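Local structure of putative Phosphate (Eubacterium rectale, 3DAO) at residues Ile167-Glu178 with Ala197-Asn206. The protein is probably a hydrolase of the haloacid dehalogenase-like family, perhaps a phosphatase, whose substrate is not established. Residues are numbered along the deposited sequence; the frame is centred on the assembly and turned at random.
Sequences IKFTVFHPDKCE and AAGKEWVDCN
Strands 168-172 and 202-206 are antiparallel neighbours in the smaller sheet of this two-sheet chain, consistent with the cap domain of a haloacid dehalogenase-like hydrolase. Phe169 pairs with Cys205, and Val171 with Val203, as hydrogen-bonded pairs. His173 N continues the pairing to Glu201 O.

One face carries Thr170, Phe172, Trp202 and Asp204. CD1 of Phe172 lies over one face of the Trp202 indole, toward its rim, 3.6 Å from Trp202 CH2. The two ring planes are 49° apart, so this is an oblique packing. Trp202 CG is anti to its carbonyl carbon (chi1 -50°), and the six-membered ring leans back over strand 168-172. There Trp202 CE3 also meets Thr170 CG2 at 3.4 Å. With an alanine in place of Trp202, the Phe172 ring and the Thr170 methyl would probably lose their packing partner, opening a gap where the indole lay.

Thr170 OG1 donates to Asp204 OD1 over 2.9 Å, on the anti side of the carboxylate. Lys168 NZ stays 4.4 Å from Asp204 OD1, too far for a salt bridge. A water bridges the two, and the ammonium would probably still favour the charged carboxylate. At the strand end, Asn206 ND2 reaches Ile167 O at 2.8 Å, with the acceptor near its amide plane.

Beyond the strands, Cys177 N at the start of helix 177-181 bonds to Lys200 O (2.8 Å). Cys177 SG rests against Val203 CG2 at 3.9 Å.

Strand 168-172 is flanked on its other side by strand 122-126, where Ile167 and Lys168 form a classic beta bulge opposite Ala126. Strand 193-198 borders 202-206. Helices 104-117 and 185-189 cover the face of Phe169 and Cys205, and helix 177-181 packs on Val171 and Val203.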
loop_
_atom_site.group_PDB
_atom_site.type_symbol
_atom_site.label_atom_id
_atom_site.label_comp_id
_atom_site.label_asym_id
_atom_site.label_seq_id
_atom_site.Cartn_x
_atom_site.Cartn_y
_atom_site.Cartn_z
ATOM N N ILE A 167 -4.029 -8.633 7.752
ATOM C CA ILE A 167 -3.912 -7.220 7.456
ATOM C C ILE A 167 -4.930 -6.715 6.457
ATOM O O ILE A 167 -5.167 -5.507 6.342
ATOM C CB ILE A 167 -2.451 -6.811 7.008
ATOM C CG1 ILE A 167 -2.028 -7.553 5.737
ATOM C CG2 ILE A 167 -1.462 -6.917 8.220
ATOM C CD1 ILE A 167 -0.733 -6.998 5.113
ATOM N N LYS A 168 -5.610 -7.648 5.796
ATOM C CA LYS A 168 -6.640 -7.252 4.812
ATOM C C LYS A 168 -7.651 -8.370 4.609
ATOM O O LYS A 168 -7.294 -9.525 4.585
ATOM C CB LYS A 168 -6.010 -6.929 3.463
ATOM C CG LYS A 168 -7.045 -6.520 2.375
ATOM C CD LYS A 168 -6.382 -6.080 1.093
ATOM C CE LYS A 168 -5.660 -7.226 0.395
ATOM N NZ LYS A 168 -5.079 -6.747 -0.919
ATOM N N PHE A 169 -8.910 -7.965 4.529
ATOM C CA PHE A 169 -10.007 -8.856 4.186
ATOM C C PHE A 169 -10.623 -8.237 2.939
ATOM O O PHE A 169 -10.973 -7.054 2.919
ATOM C CB PHE A 169 -11.035 -8.976 5.299
ATOM C CG PHE A 169 -12.261 -9.789 4.894
ATOM C CD1 PHE A 169 -12.316 -11.130 5.115
ATOM C CD2 PHE A 169 -13.342 -9.177 4.296
ATOM C CE1 PHE A 169 -13.416 -11.881 4.728
ATOM C CE2 PHE A 169 -14.457 -9.926 3.930
ATOM C CZ PHE A 169 -14.476 -11.280 4.160
ATOM N N THR A 170 -10.736 -9.052 1.906
ATOM C CA THR A 170 -11.211 -8.607 0.621
ATOM C C THR A 170 -12.383 -9.415 0.092
ATOM O O THR A 170 -12.365 -10.651 0.103
ATOM C CB THR A 170 -10.066 -8.729 -0.408
ATOM O OG1 THR A 170 -9.006 -7.814 -0.043
ATOM C CG2 THR A 170 -10.536 -8.399 -1.838
ATOM N N VAL A 171 -13.387 -8.692 -0.396
ATOM C CA VAL A 171 -14.568 -9.315 -1.030
ATOM C C VAL A 171 -14.429 -9.154 -2.533
ATOM O O VAL A 171 -14.016 -8.113 -3.016
ATOM C CB VAL A 171 -15.888 -8.643 -0.597
ATOM C CG1 VAL A 171 -17.070 -9.512 -1.020
ATOM C CG2 VAL A 171 -15.886 -8.374 0.961
ATOM N N PHE A 172 -14.767 -10.217 -3.246
ATOM C CA PHE A 172 -14.766 -10.255 -4.704
ATOM C C PHE A 172 -16.088 -10.716 -5.300
ATOM O O PHE A 172 -16.776 -11.608 -4.790
ATOM C CB PHE A 172 -13.690 -11.224 -5.224
ATOM C CG PHE A 172 -13.732 -11.414 -6.726
ATOM C CD1 PHE A 172 -13.187 -10.473 -7.553
ATOM C CD2 PHE A 172 -14.306 -12.541 -7.294
ATOM C CE1 PHE A 172 -13.225 -10.624 -8.948
ATOM C CE2 PHE A 172 -14.323 -12.693 -8.688
ATOM C CZ PHE A 172 -13.797 -11.732 -9.486
ATOM N N HIS A 173 -16.443 -10.017 -6.358
ATOM C CA HIS A 173 -17.533 -10.428 -7.266
ATOM C C HIS A 173 -17.124 -10.023 -8.693
ATOM O O HIS A 173 -16.544 -8.973 -8.873
ATOM C CB HIS A 173 -18.898 -9.819 -6.911
ATOM C CG HIS A 173 -20.027 -10.386 -7.717
ATOM N ND1 HIS A 173 -20.365 -9.912 -8.969
ATOM C CD2 HIS A 173 -20.872 -11.409 -7.461
ATOM C CE1 HIS A 173 -21.394 -10.607 -9.431
ATOM N NE2 HIS A 173 -21.716 -11.523 -8.539
ATOM N N PRO A 174 -17.446 -10.836 -9.712
ATOM C CA PRO A 174 -17.083 -10.477 -11.080
ATOM C C PRO A 174 -17.551 -9.138 -11.584
ATOM O O PRO A 174 -16.917 -8.556 -12.460
ATOM C CB PRO A 174 -17.793 -11.551 -11.894
ATOM C CG PRO A 174 -17.738 -12.704 -11.054
ATOM C CD PRO A 174 -18.091 -12.158 -9.683
ATOM N N ASP A 175 -18.670 -8.640 -11.085
ATOM C CA ASP A 175 -19.171 -7.390 -11.634
ATOM C C ASP A 175 -20.059 -6.495 -10.787
ATOM O O ASP A 175 -20.423 -5.414 -11.256
ATOM C CB ASP A 175 -19.871 -7.682 -12.953
ATOM C CG ASP A 175 -20.903 -8.724 -12.828
ATOM O OD1 ASP A 175 -21.863 -8.461 -12.084
ATOM O OD2 ASP A 175 -20.755 -9.816 -13.458
ATOM N N LYS A 176 -20.396 -6.909 -9.570
ATOM C CA LYS A 176 -21.225 -6.021 -8.714
ATOM C C LYS A 176 -20.909 -6.210 -7.265
ATOM O O LYS A 176 -21.789 -6.237 -6.415
ATOM C CB LYS A 176 -22.717 -6.254 -8.952
ATOM C CG LYS A 176 -23.150 -7.707 -8.789
ATOM C CD LYS A 176 -24.672 -7.857 -8.958
ATOM C CE LYS A 176 -25.098 -9.318 -9.034
ATOM N NZ LYS A 176 -26.562 -9.456 -9.182
ATOM N N CYS A 177 -19.621 -6.208 -6.971
ATOM C CA CYS A 177 -19.178 -6.426 -5.599
ATOM C C CYS A 177 -19.650 -5.336 -4.623
ATOM O O CYS A 177 -20.313 -5.614 -3.620
ATOM C CB CYS A 177 -17.660 -6.561 -5.538
ATOM S SG CYS A 177 -17.116 -7.092 -3.904
ATOM N N GLU A 178 -19.278 -4.092 -4.899
ATOM C CA GLU A 178 -19.679 -2.987 -4.033
ATOM C C GLU A 178 -21.203 -2.946 -3.919
ATOM O O GLU A 178 -21.757 -2.730 -2.854
ATOM C CB GLU A 178 -19.151 -1.643 -4.539
ATOM C CG GLU A 178 -19.483 -0.511 -3.604
ATOM C CD GLU A 178 -19.027 0.835 -4.124
ATOM O OE1 GLU A 178 -18.915 1.009 -5.366
ATOM O OE2 GLU A 178 -18.858 1.737 -3.288
ATOM N N ALA A 197 -13.994 0.424 -1.855
ATOM C CA ALA A 197 -14.263 -0.349 -3.079
ATOM C C ALA A 197 -13.114 -0.117 -4.026
ATOM O O ALA A 197 -12.465 0.947 -3.986
ATOM C CB ALA A 197 -15.594 0.099 -3.742
ATOM N N ALA A 198 -12.860 -1.130 -4.865
ATOM C CA ALA A 198 -11.922 -1.027 -5.965
ATOM C C ALA A 198 -12.650 -1.552 -7.215
ATOM O O ALA A 198 -12.876 -2.773 -7.361
ATOM C CB ALA A 198 -10.683 -1.831 -5.703
ATOM N N GLY A 199 -13.025 -0.628 -8.091
ATOM C CA GLY A 199 -13.776 -0.970 -9.259
ATOM C C GLY A 199 -15.130 -1.591 -8.918
ATOM O O GLY A 199 -15.742 -1.326 -7.860
ATOM N N LYS A 200 -15.581 -2.455 -9.813
ATOM C CA LYS A 200 -16.844 -3.122 -9.615
ATOM C C LYS A 200 -16.651 -4.482 -9.018
ATOM O O LYS A 200 -17.639 -5.175 -8.691
ATOM C CB LYS A 200 -17.585 -3.252 -10.953
ATOM C CG LYS A 200 -17.997 -1.886 -11.534
ATOM C CD LYS A 200 -18.820 -2.032 -12.805
ATOM C CE LYS A 200 -18.000 -2.580 -13.935
ATOM N NZ LYS A 200 -16.790 -1.719 -14.235
ATOM N N GLU A 201 -15.378 -4.865 -8.831
ATOM C CA GLU A 201 -15.097 -6.240 -8.440
ATOM C C GLU A 201 -14.643 -6.471 -7.002
ATOM O O GLU A 201 -14.730 -7.568 -6.520
ATOM C CB GLU A 201 -14.003 -6.850 -9.343
ATOM C CG GLU A 201 -14.225 -6.786 -10.850
ATOM C CD GLU A 201 -13.942 -5.417 -11.444
ATOM O OE1 GLU A 201 -13.275 -4.614 -10.746
ATOM O OE2 GLU A 201 -14.331 -5.174 -12.630
ATOM N N TRP A 202 -14.113 -5.440 -6.356
ATOM C CA TRP A 202 -13.497 -5.612 -5.044
ATOM C C TRP A 202 -13.965 -4.622 -4.004
ATOM O O TRP A 202 -14.279 -3.453 -4.298
ATOM C CB TRP A 202 -11.963 -5.406 -5.153
ATOM C CG TRP A 202 -11.272 -6.200 -6.263
ATOM C CD1 TRP A 202 -10.956 -5.759 -7.477
ATOM C CD2 TRP A 202 -10.815 -7.566 -6.196
ATOM N NE1 TRP A 202 -10.364 -6.758 -8.197
ATOM C CE2 TRP A 202 -10.229 -7.864 -7.419
ATOM C CE3 TRP A 202 -10.835 -8.543 -5.210
ATOM C CZ2 TRP A 202 -9.718 -9.127 -7.711
ATOM C CZ3 TRP A 202 -10.292 -9.782 -5.479
ATOM C CH2 TRP A 202 -9.750 -10.062 -6.726
ATOM N N VAL A 203 -13.999 -5.130 -2.786
ATOM C CA VAL A 203 -14.116 -4.306 -1.587
ATOM C C VAL A 203 -12.995 -4.744 -0.623
ATOM O O VAL A 203 -12.952 -5.870 -0.154
ATOM C CB VAL A 203 -15.494 -4.352 -0.891
ATOM C CG1 VAL A 203 -15.453 -3.486 0.393
ATOM C CG2 VAL A 203 -16.577 -3.851 -1.825
ATOM N N ASP A 204 -12.083 -3.825 -0.368
ATOM C CA ASP A 204 -10.924 -4.060 0.503
ATOM C C ASP A 204 -11.164 -3.468 1.867
ATOM O O ASP A 204 -11.604 -2.314 2.016
ATOM C CB ASP A 204 -9.661 -3.391 -0.051
ATOM C CG ASP A 204 -9.173 -4.046 -1.327
ATOM O OD1 ASP A 204 -9.225 -5.290 -1.425
ATOM O OD2 ASP A 204 -8.773 -3.291 -2.232
ATOM N N CYS A 205 -10.836 -4.265 2.850
ATOM C CA CYS A 205 -11.019 -3.859 4.251
ATOM C C CYS A 205 -9.729 -4.065 5.019
ATOM O O CYS A 205 -9.119 -5.117 4.986
ATOM C CB CYS A 205 -12.106 -4.685 4.910
ATOM S SG CYS A 205 -13.604 -5.018 3.916
ATOM N N ASN A 206 -9.380 -3.028 5.759
ATOM C CA ASN A 206 -8.231 -3.048 6.641
ATOM C C ASN A 206 -8.676 -2.559 7.999
ATOM O O ASN A 206 -9.802 -2.120 8.197
ATOM C CB ASN A 206 -7.136 -2.103 6.202
ATOM C CG ASN A 206 -6.633 -2.344 4.787
ATOM O OD1 ASN A 206 -6.693 -1.433 3.984
ATOM N ND2 ASN A 206 -6.066 -3.537 4.501
HETATM O O HOH W 1 -7.119 -6.180 -2.718
HETATM O O HOH W 2 -5.518 -3.851 -1.966
HETATM O O HOH W 3 -16.532 -5.966 -13.629
HETATM O O HOH W 4 -16.647 -3.130 -5.994
HETATM O O HOH W 5 -18.261 -0.247 -7.860
#